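Local coordinates for heme-binding protein A / AI-2 binding protein A (Helicobacter pylori SS1, PDB 6OFQ), which binds the peptide STSA and probably delivers peptides to an ABC transporter as its periplasmic substrate-binding protein, at residues Glu113-Met127 / Ile153-Phe166. Sequence-based numbering, arbitrary orientation. Where two conformers were deposited one is given.
Sequences EFSAKDVLFSFERQM and IKSIEALDDYTIRF
Ala116 N donates to Asp161 O (2.8 Å) and so ties the first turn of helix 116-127 to the hairpin loop joining strands 153-160 and 163-168. The donor sits above the carbonyl plane, not on a lone pair. That loop is held in shape by Asp160 OD1, an acceptor with two donors. Tyr162 N closes an Asx turn on it at 2.8 Å, and Thr163 OG1 comes from the opposite face of the carboxylate. On the helix side, Ser115 N donates to Asp118 OD2 (2.9 Å), which ties the residue just before the helix to its first turn. Near the loop, Tyr162 OH lies 3.0 Å from Glu113 OE2, which also accepts from Gly99 N. Phe114 O lies at the edge of the Tyr162 ring.

The fold here is a helix packed on one face of a five-stranded antiparallel sheet, in a type II periplasmic binding protein. Strand 155-158 runs at 158° to the helix, nearly antiparallel. Ala116 CB touches Ala158 CB. Leu120 forks over the strands: CD1 meets Ala158 CB, and CD2 touches both Ile156 CG2 and Ile164 CD1. The Ile164 branch also passes alongside Val119.

Ile156 points CG1 away from its carbonyl carbon (chi1 -38°), and its CD1 reaches both Phe123 CB and Met127 CE, each at 3.6 Å. Met127 bends at chi3 (61°), which turns CE onto Ile156 while SD meets Ile153 CG2. The Phe123 and Phe166 rings meet obliquely, with centroids 5.2 Å apart. Phe166 CZ lies over one Phe123 face, and Phe175 packs edge-to-face with Phe166. Trp144 of helix 142-147 touches Phe123, Met127 and Ile153. One water donates to both Glu124 OE2 and Ile156 O (2.8 Å to the latter), while Glu124 OE1 forms a salt bridge with Lys131.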
ATOM      1  N   GLU A 113     -22.938 -14.885 -12.203  1.00 11.19           N
ATOM      2  CA  GLU A 113     -21.726 -14.972 -13.014  1.00 10.44           C
ATOM      3  C   GLU A 113     -21.177 -13.561 -13.284  1.00 10.10           C
ATOM      4  O   GLU A 113     -21.867 -12.641 -13.680  1.00 10.15           O
ATOM      5  CB  GLU A 113     -22.016 -15.694 -14.352  1.00 11.37           C
ATOM      6  CG  GLU A 113     -20.777 -15.974 -15.182  1.00 12.25           C
ATOM      7  CD  GLU A 113     -21.054 -16.591 -16.560  1.00 14.19           C
ATOM      8  OE1 GLU A 113     -22.275 -16.693 -16.851  1.00 20.56           O
ATOM      9  OE2 GLU A 113     -20.148 -16.917 -17.347  1.00 12.17           O
ATOM     10  N   PHE A 114     -19.861 -13.430 -13.067  1.00  8.30           N
ATOM     11  CA  PHE A 114     -19.081 -12.238 -13.405  1.00  7.68           C
ATOM     12  C   PHE A 114     -19.146 -11.978 -14.919  1.00  6.90           C
ATOM     13  O   PHE A 114     -19.049 -12.890 -15.731  1.00  7.48           O
ATOM     14  CB  PHE A 114     -17.631 -12.482 -12.959  1.00  6.77           C
ATOM     15  CG  PHE A 114     -16.613 -11.612 -13.659  1.00  5.97           C
ATOM     16  CD1 PHE A 114     -16.540 -10.262 -13.402  1.00  6.33           C
ATOM     17  CD2 PHE A 114     -15.773 -12.164 -14.598  1.00  6.12           C
ATOM     18  CE1 PHE A 114     -15.673  -9.439 -14.107  1.00  6.50           C
ATOM     19  CE2 PHE A 114     -14.834 -11.369 -15.252  1.00  5.62           C
ATOM     20  CZ  PHE A 114     -14.803 -10.027 -14.983  1.00  5.98           C
ATOM     21  N   SER A 115     -19.300 -10.720 -15.260  1.00  7.81           N
ATOM     22  CA  SER A 115     -19.313 -10.312 -16.641  1.00  7.90           C
ATOM     23  C   SER A 115     -18.856  -8.861 -16.742  1.00  7.49           C
ATOM     24  O   SER A 115     -18.565  -8.152 -15.757  1.00  6.98           O
ATOM     25  CB  SER A 115     -20.729 -10.552 -17.228  1.00  8.57           C
ATOM     26  OG  SER A 115     -21.630  -9.619 -16.699  1.00  9.37           O
ATOM     27  N   ALA A 116     -18.931  -8.335 -17.976  1.00  7.02           N
ATOM     28  CA  ALA A 116     -18.443  -7.022 -18.257  1.00  6.41           C
ATOM     29  C   ALA A 116     -19.124  -5.927 -17.444  1.00  6.72           C
ATOM     30  O   ALA A 116     -18.513  -4.902 -17.106  1.00  6.30           O
ATOM     31  CB  ALA A 116     -18.529  -6.768 -19.750  1.00  7.60           C
ATOM     32  N   LYS A 117     -20.409  -6.089 -17.114  0.50  6.80           N
ATOM     33  CA  LYS A 117     -21.080  -5.066 -16.326  0.50  7.63           C
ATOM     34  C   LYS A 117     -20.480  -4.842 -14.938  0.50  6.63           C
ATOM     35  O   LYS A 117     -20.596  -3.754 -14.391  0.50  6.17           O
ATOM     36  CB  LYS A 117     -22.582  -5.351 -16.182  0.50  8.59           C
ATOM     37  CG  LYS A 117     -22.992  -6.489 -15.268  0.50 10.18           C
ATOM     38  CD  LYS A 117     -24.517  -6.532 -15.190  0.50 11.95           C
ATOM     39  CE  LYS A 117     -25.009  -7.442 -14.079  0.50 13.83           C
ATOM     40  NZ  LYS A 117     -26.486  -7.639 -14.105  0.50 15.06           N
ATOM     41  N   ASP A 118     -19.803  -5.854 -14.417  1.00  6.36           N
ATOM     42  CA  ASP A 118     -19.183  -5.755 -13.096  1.00  6.59           C
ATOM     43  C   ASP A 118     -17.896  -4.936 -13.212  1.00  6.08           C
ATOM     44  O   ASP A 118     -17.545  -4.184 -12.303  1.00  6.40           O
ATOM     45  CB  ASP A 118     -18.871  -7.113 -12.515  1.00  5.78           C
ATOM     46  CG  ASP A 118     -20.134  -7.997 -12.448  1.00  5.79           C
ATOM     47  OD1 ASP A 118     -21.019  -7.434 -11.761  1.00  7.29           O
ATOM     48  OD2 ASP A 118     -20.122  -9.137 -12.957  1.00  6.49           O
ATOM     49  N   VAL A 119     -17.205  -5.048 -14.341  1.00  5.64           N
ATOM     50  CA  VAL A 119     -16.035  -4.190 -14.617  1.00  5.81           C
ATOM     51  C   VAL A 119     -16.472  -2.740 -14.749  1.00  5.59           C
ATOM     52  O   VAL A 119     -15.895  -1.844 -14.177  1.00  5.49           O
ATOM     53  CB  VAL A 119     -15.239  -4.694 -15.812  1.00  5.81           C
ATOM     54  CG1 VAL A 119     -13.999  -3.857 -16.025  1.00  5.99           C
ATOM     55  CG2 VAL A 119     -14.874  -6.168 -15.689  1.00  6.49           C
ATOM     56  N   LEU A 120     -17.488  -2.489 -15.592  1.00  4.94           N
ATOM     57  CA  LEU A 120     -18.068  -1.170 -15.736  1.00  6.45           C
ATOM     58  C   LEU A 120     -18.480  -0.638 -14.396  1.00  6.07           C
ATOM     59  O   LEU A 120     -18.148   0.487 -14.062  1.00  6.46           O
ATOM     60  CB  LEU A 120     -19.264  -1.150 -16.714  1.00  7.36           C
ATOM     61  CG  LEU A 120     -18.968  -1.490 -18.175  1.00  8.25           C
ATOM     62  CD1 LEU A 120     -20.263  -1.271 -18.976  1.00  8.90           C
ATOM     63  CD2 LEU A 120     -17.878  -0.567 -18.689  1.00  8.85           C
ATOM     64  N   PHE A 121     -19.212  -1.398 -13.580  1.00  6.43           N
ATOM     65  CA  PHE A 121     -19.590  -0.826 -12.300  1.00  6.31           C
ATOM     66  C   PHE A 121     -18.401  -0.425 -11.430  1.00  5.64           C
ATOM     67  O   PHE A 121     -18.327   0.664 -10.876  1.00  6.02           O
ATOM     68  CB  PHE A 121     -20.362  -1.888 -11.525  1.00  6.16           C
ATOM     69  CG  PHE A 121     -20.655  -1.501 -10.068  1.00  6.95           C
ATOM     70  CD1 PHE A 121     -21.425  -0.403  -9.742  1.00  7.45           C
ATOM     71  CD2 PHE A 121     -20.023  -2.188  -9.049  1.00  7.46           C
ATOM     72  CE1 PHE A 121     -21.674  -0.048  -8.433  1.00  7.40           C
ATOM     73  CE2 PHE A 121     -20.241  -1.792  -7.724  1.00  7.03           C
ATOM     74  CZ  PHE A 121     -21.011  -0.721  -7.440  1.00  7.37           C
ATOM     75  N   SER A 122     -17.414  -1.311 -11.383  1.00  5.50           N
ATOM     76  CA  SER A 122     -16.279  -1.140 -10.474  1.00  5.17           C
ATOM     77  C   SER A 122     -15.415   0.056 -10.810  1.00  5.31           C
ATOM     78  O   SER A 122     -14.891   0.698  -9.920  1.00  5.65           O
ATOM     79  CB  SER A 122     -15.471  -2.433 -10.449  1.00  5.36           C
ATOM     80  OG  SER A 122     -16.230  -3.521  -9.937  1.00  6.01           O
ATOM     81  N   PHE A 123     -15.252   0.286 -12.121  1.00  4.78           N
ATOM     82  CA  PHE A 123     -14.469   1.413 -12.611  1.00  4.90           C
ATOM     83  C   PHE A 123     -15.285   2.688 -12.730  1.00  5.73           C
ATOM     84  O   PHE A 123     -14.854   3.746 -12.322  1.00  5.52           O
ATOM     85  CB  PHE A 123     -13.815   1.090 -13.971  1.00  5.09           C
ATOM     86  CG  PHE A 123     -12.593   0.189 -13.922  1.00  4.86           C
ATOM     87  CD1 PHE A 123     -12.681  -1.134 -13.543  1.00  5.46           C
ATOM     88  CD2 PHE A 123     -11.374   0.667 -14.346  1.00  4.84           C
ATOM     89  CE1 PHE A 123     -11.562  -1.922 -13.403  1.00  5.81           C
ATOM     90  CE2 PHE A 123     -10.283  -0.131 -14.265  1.00  4.91           C
ATOM     91  CZ  PHE A 123     -10.390  -1.438 -13.918  1.00  4.79           C
ATOM     92  N   GLU A 124     -16.464   2.598 -13.375  1.00  5.73           N
ATOM     93  CA  GLU A 124     -17.274   3.764 -13.641  1.00  6.50           C
ATOM     94  C   GLU A 124     -17.753   4.494 -12.389  1.00  5.62           C
ATOM     95  O   GLU A 124     -17.861   5.717 -12.393  1.00  7.05           O
ATOM     96  CB  GLU A 124     -18.457   3.548 -14.559  1.00  8.11           C
ATOM     97  CG  GLU A 124     -18.098   3.160 -15.976  1.00  9.66           C
ATOM     98  CD  GLU A 124     -19.367   2.919 -16.812  1.00 11.57           C
ATOM     99  OE1 GLU A 124     -20.427   2.536 -16.288  1.00 12.54           O
ATOM    100  OE2 GLU A 124     -19.151   3.014 -18.036  1.00 16.65           O
ATOM    101  N   ARG A 125     -17.913   3.758 -11.305  1.00  5.78           N
ATOM    102  CA  ARG A 125     -18.296   4.390 -10.078  1.00  6.04           C
ATOM    103  C   ARG A 125     -17.257   5.384  -9.597  1.00  6.54           C
ATOM    104  O   ARG A 125     -17.576   6.331  -8.863  1.00  6.35           O
ATOM    105  CB  ARG A 125     -18.580   3.323  -9.043  1.00  5.76           C
ATOM    106  CG  ARG A 125     -17.338   2.605  -8.504  1.00  5.35           C
ATOM    107  CD  ARG A 125     -17.692   1.342  -7.746  1.00  4.77           C
ATOM    108  NE  ARG A 125     -16.506   0.662  -7.230  1.00  5.01           N
ATOM    109  CZ  ARG A 125     -16.192   0.448  -5.964  1.00  4.82           C
ATOM    110  NH1 ARG A 125     -16.994   0.838  -4.985  1.00  4.87           N
ATOM    111  NH2 ARG A 125     -15.087  -0.222  -5.664  1.00  4.30           N
ATOM    112  N   GLN A 126     -15.986   5.145  -9.917  1.00  6.39           N
ATOM    113  CA  GLN A 126     -14.890   6.024  -9.537  1.00  6.76           C
ATOM    114  C   GLN A 126     -14.691   7.119 -10.551  1.00  8.12           C
ATOM    115  O   GLN A 126     -14.313   8.233 -10.175  1.00  8.96           O
ATOM    116  CB  GLN A 126     -13.615   5.188  -9.347  1.00  6.32           C
ATOM    117  CG  GLN A 126     -13.838   3.931  -8.518  1.00  5.52           C
ATOM    118  CD  GLN A 126     -12.569   3.178  -8.116  1.00  5.10           C
ATOM    119  OE1 GLN A 126     -11.662   3.817  -7.556  1.00  4.95           O
ATOM    120  NE2 GLN A 126     -12.489   1.865  -8.396  1.00  5.33           N
ATOM    121  N   MET A 127     -14.913   6.802 -11.817  1.00  9.44           N
ATOM    122  CA  MET A 127     -14.666   7.736 -12.930  1.00 10.48           C
ATOM    123  C   MET A 127     -15.737   8.841 -13.015  1.00 11.99           C
ATOM    124  O   MET A 127     -15.390   9.968 -13.381  1.00 14.12           O
ATOM    125  CB  MET A 127     -14.660   6.952 -14.234  1.00 11.57           C
ATOM    126  CG  MET A 127     -14.113   7.775 -15.378  1.00 12.89           C
ATOM    127  SD  MET A 127     -13.567   6.700 -16.681  1.00 20.22           S
ATOM    128  CE  MET A 127     -15.005   5.838 -17.163  1.00 22.77           C
ATOM    129  N   ILE A 153      -7.967   7.656 -18.486  1.00  6.59           N
ATOM    130  CA  ILE A 153      -8.970   6.898 -19.234  1.00  6.40           C
ATOM    131  C   ILE A 153      -9.937   7.829 -19.946  1.00  6.97           C
ATOM    132  O   ILE A 153     -10.573   8.701 -19.333  1.00  8.79           O
ATOM    133  CB  ILE A 153      -9.753   5.928 -18.307  1.00  5.97           C
ATOM    134  CG1 ILE A 153      -8.806   4.927 -17.656  1.00  6.20           C
ATOM    135  CG2 ILE A 153     -10.901   5.305 -19.082  1.00  5.85           C
ATOM    136  CD1 ILE A 153      -9.465   4.095 -16.575  1.00  5.86           C
ATOM    137  N   LYS A 154      -9.959   7.718 -21.281  1.00  6.54           N
ATOM    138  CA  LYS A 154     -10.965   8.407 -22.127  1.00  6.98           C
ATOM    139  C   LYS A 154     -12.307   7.706 -22.089  1.00  7.85           C
ATOM    140  O   LYS A 154     -13.335   8.361 -21.934  1.00  8.81           O
ATOM    141  CB  LYS A 154     -10.400   8.649 -23.521  1.00  9.12           C
ATOM    142  CG  LYS A 154     -11.390   9.299 -24.506  1.00 10.38           C
ATOM    143  CD  LYS A 154     -10.752   9.535 -25.872  1.00 14.93           C
ATOM    144  CE  LYS A 154     -11.771  10.268 -26.729  1.00 22.99           C
ATOM    145  NZ  LYS A 154     -11.039  10.791 -27.913  1.00 29.99           N
ATOM    146  N   SER A 155     -12.314   6.400 -22.313  1.00  6.72           N
ATOM    147  CA  SER A 155     -13.520   5.611 -22.262  1.00  7.03           C
ATOM    148  C   SER A 155     -13.284   4.178 -21.853  1.00  7.19           C
ATOM    149  O   SER A 155     -12.177   3.660 -21.998  1.00  7.01           O
ATOM    150  CB  SER A 155     -14.185   5.635 -23.634  1.00  7.16           C
ATOM    151  OG  SER A 155     -13.371   5.088 -24.635  1.00  8.75           O
ATOM    152  N   ILE A 156     -14.342   3.624 -21.269  1.00  6.62           N
ATOM    153  CA  ILE A 156     -14.479   2.219 -20.984  1.00  7.77           C
ATOM    154  C   ILE A 156     -15.731   1.696 -21.625  1.00  8.89           C
ATOM    155  O   ILE A 156     -16.797   2.249 -21.349  1.00  9.20           O
ATOM    156  CB  ILE A 156     -14.478   1.897 -19.479  1.00  9.46           C
ATOM    157  CG1 ILE A 156     -13.492   2.780 -18.739  1.00 13.16           C
ATOM    158  CG2 ILE A 156     -14.338   0.417 -19.245  1.00  9.44           C
ATOM    159  CD1 ILE A 156     -13.561   2.584 -17.219  1.00 13.98           C
ATOM    160  N   GLU A 157     -15.607   0.618 -22.404  1.00  8.96           N
ATOM    161  CA  GLU A 157     -16.736   0.058 -23.150  1.00  9.83           C
ATOM    162  C   GLU A 157     -16.824  -1.425 -22.891  1.00  8.17           C
ATOM    163  O   GLU A 157     -15.815  -2.141 -22.991  1.00  8.40           O
ATOM    164  CB  GLU A 157     -16.530   0.194 -24.659  1.00 11.43           C
ATOM    165  CG  GLU A 157     -16.389   1.603 -25.178  1.00 15.12           C
ATOM    166  CD  GLU A 157     -15.859   1.514 -26.611  1.00 17.75           C
ATOM    167  OE1 GLU A 157     -14.625   1.483 -26.884  1.00 14.09           O
ATOM    168  OE2 GLU A 157     -16.715   1.366 -27.529  1.00 19.79           O
ATOM    169  N   ALA A 158     -18.045  -1.915 -22.678  1.00  6.30           N
ATOM    170  CA  ALA A 158     -18.353  -3.348 -22.731  1.00  7.37           C
ATOM    171  C   ALA A 158     -18.737  -3.662 -24.177  1.00  7.27           C
ATOM    172  O   ALA A 158     -19.832  -3.321 -24.621  1.00  9.85           O
ATOM    173  CB  ALA A 158     -19.497  -3.749 -21.793  1.00  7.77           C
ATOM    174  N   LEU A 159     -17.839  -4.249 -24.933  1.00  7.29           N
ATOM    175  CA  LEU A 159     -18.097  -4.555 -26.335  1.00  8.20           C
ATOM    176  C   LEU A 159     -19.033  -5.750 -26.412  1.00  8.10           C
ATOM    177  O   LEU A 159     -19.814  -5.800 -27.384  1.00  8.82           O
ATOM    178  CB  LEU A 159     -16.778  -4.876 -27.060  1.00  8.73           C
ATOM    179  CG  LEU A 159     -15.913  -3.616 -27.114  1.00 10.07           C
ATOM    180  CD1 LEU A 159     -14.580  -3.961 -27.758  1.00 10.70           C
ATOM    181  CD2 LEU A 159     -16.588  -2.406 -27.732  1.00 13.39           C
ATOM    182  N   ASP A 160     -18.999  -6.687 -25.458  1.00  7.57           N
ATOM    183  CA  ASP A 160     -20.023  -7.678 -25.300  1.00  7.91           C
ATOM    184  C   ASP A 160     -19.957  -8.075 -23.818  1.00  8.90           C
ATOM    185  O   ASP A 160     -19.253  -7.418 -23.054  1.00  9.20           O
ATOM    186  CB  ASP A 160     -19.895  -8.837 -26.308  1.00  8.39           C
ATOM    187  CG  ASP A 160     -18.680  -9.723 -26.157  1.00  8.61           C
ATOM    188  OD1 ASP A 160     -18.004  -9.686 -25.076  1.00  8.35           O
ATOM    189  OD2 ASP A 160     -18.341 -10.582 -27.057  1.00  8.88           O
ATOM    190  N   ASP A 161     -20.630  -9.139 -23.423  1.00  9.21           N
ATOM    191  CA  ASP A 161     -20.687  -9.437 -22.008  1.00  9.89           C
ATOM    192  C   ASP A 161     -19.344  -9.956 -21.477  1.00  9.99           C
ATOM    193  O   ASP A 161     -19.178 -10.031 -20.249  1.00  8.06           O
ATOM    194  CB  ASP A 161     -21.711 -10.550 -21.734  1.00 12.28           C
ATOM    195  CG  ASP A 161     -23.141 -10.104 -21.908  1.00 16.36           C
ATOM    196  OD1 ASP A 161     -23.466  -8.926 -22.119  1.00 19.90           O
ATOM    197  OD2 ASP A 161     -23.960 -11.032 -21.879  1.00 22.50           O
ATOM    198  N   TYR A 162     -18.362 -10.262 -22.329  1.00  7.45           N
ATOM    199  CA  TYR A 162     -17.084 -10.805 -21.890  1.00  6.85           C
ATOM    200  C   TYR A 162     -15.904 -10.054 -22.495  1.00  5.78           C
ATOM    201  O   TYR A 162     -14.807 -10.566 -22.548  1.00  6.41           O
ATOM    202  CB  TYR A 162     -16.949 -12.311 -22.162  1.00  8.38           C
ATOM    203  CG  TYR A 162     -18.014 -13.054 -21.434  1.00 11.16           C
ATOM    204  CD1 TYR A 162     -18.003 -13.237 -20.048  1.00 12.02           C
ATOM    205  CD2 TYR A 162     -19.083 -13.563 -22.181  1.00 15.05           C
ATOM    206  CE1 TYR A 162     -19.027 -13.950 -19.422  1.00 15.30           C
ATOM    207  CE2 TYR A 162     -20.082 -14.291 -21.557  1.00 18.46           C
ATOM    208  CZ  TYR A 162     -20.048 -14.453 -20.193  1.00 18.88           C
ATOM    209  OH  TYR A 162     -21.071 -15.231 -19.664  1.00 21.33           O
ATOM    210  N   THR A 163     -16.146  -8.800 -22.864  1.00  6.28           N
ATOM    211  CA  THR A 163     -15.076  -7.990 -23.514  1.00  5.88           C
ATOM    212  C   THR A 163     -15.171  -6.534 -23.066  1.00  5.81           C
ATOM    213  O   THR A 163     -16.179  -5.859 -23.237  1.00  5.87           O
ATOM    214  CB  THR A 163     -15.157  -8.068 -25.078  1.00  6.03           C
ATOM    215  OG1 THR A 163     -15.325  -9.422 -25.478  1.00  6.08           O
ATOM    216  CG2 THR A 163     -13.881  -7.489 -25.715  1.00  6.96           C
ATOM    217  N   ILE A 164     -14.046  -6.059 -22.503  1.00  5.33           N
ATOM    218  CA  ILE A 164     -13.904  -4.695 -22.070  1.00  5.32           C
ATOM    219  C   ILE A 164     -12.800  -3.975 -22.842  1.00  5.28           C
ATOM    220  O   ILE A 164     -11.713  -4.507 -22.998  1.00  6.41           O
ATOM    221  CB  ILE A 164     -13.612  -4.631 -20.535  1.00  5.62           C
ATOM    222  CG1 ILE A 164     -14.877  -4.985 -19.697  1.00  5.60           C
ATOM    223  CG2 ILE A 164     -13.082  -3.260 -20.175  1.00  6.54           C
ATOM    224  CD1 ILE A 164     -15.839  -3.832 -19.567  1.00  6.23           C
ATOM    225  N   ARG A 165     -13.099  -2.790 -23.351  0.50  4.24           N
ATOM    226  CA  ARG A 165     -12.091  -1.989 -24.070  0.50  4.18           C
ATOM    227  C   ARG A 165     -11.891  -0.642 -23.387  0.50  4.42           C
ATOM    228  O   ARG A 165     -12.854   0.095 -23.165  0.50  5.20           O
ATOM    229  CB  ARG A 165     -12.516  -1.738 -25.515  0.50  3.58           C
ATOM    230  CG  ARG A 165     -11.531  -0.852 -26.265  0.50  3.22           C
ATOM    231  CD  ARG A 165     -11.776  -0.872 -27.766  0.50  2.89           C
ATOM    232  NE  ARG A 165     -11.312  -2.160 -28.309  0.50  2.58           N
ATOM    233  CZ  ARG A 165     -11.628  -2.678 -29.501  0.50  2.54           C
ATOM    234  NH1 ARG A 165     -12.490  -2.102 -30.320  0.50  2.69           N
ATOM    235  NH2 ARG A 165     -11.138  -3.838 -29.842  0.50  2.15           N
ATOM    236  N   PHE A 166     -10.652  -0.352 -23.003  1.00  4.96           N
ATOM    237  CA  PHE A 166     -10.244   0.945 -22.500  1.00  4.98           C
ATOM    238  C   PHE A 166      -9.571   1.715 -23.592  1.00  5.32           C
ATOM    239  O   PHE A 166      -8.755   1.127 -24.335  1.00  5.33           O
ATOM    240  CB  PHE A 166      -9.188   0.789 -21.370  1.00  5.23           C
ATOM    241  CG  PHE A 166      -9.675   0.141 -20.108  1.00  5.21           C
ATOM    242  CD1 PHE A 166     -10.181   0.896 -19.042  1.00  6.12           C
ATOM    243  CD2 PHE A 166      -9.557  -1.212 -19.971  1.00  5.32           C
ATOM    244  CE1 PHE A 166     -10.607   0.275 -17.874  1.00  6.22           C
ATOM    245  CE2 PHE A 166      -9.950  -1.846 -18.806  1.00  5.73           C
ATOM    246  CZ  PHE A 166     -10.510  -1.097 -17.789  1.00  5.72           C
TER
HETATM  247  O   HOH W   1     -19.511   2.160 -20.887  1.00 19.80           O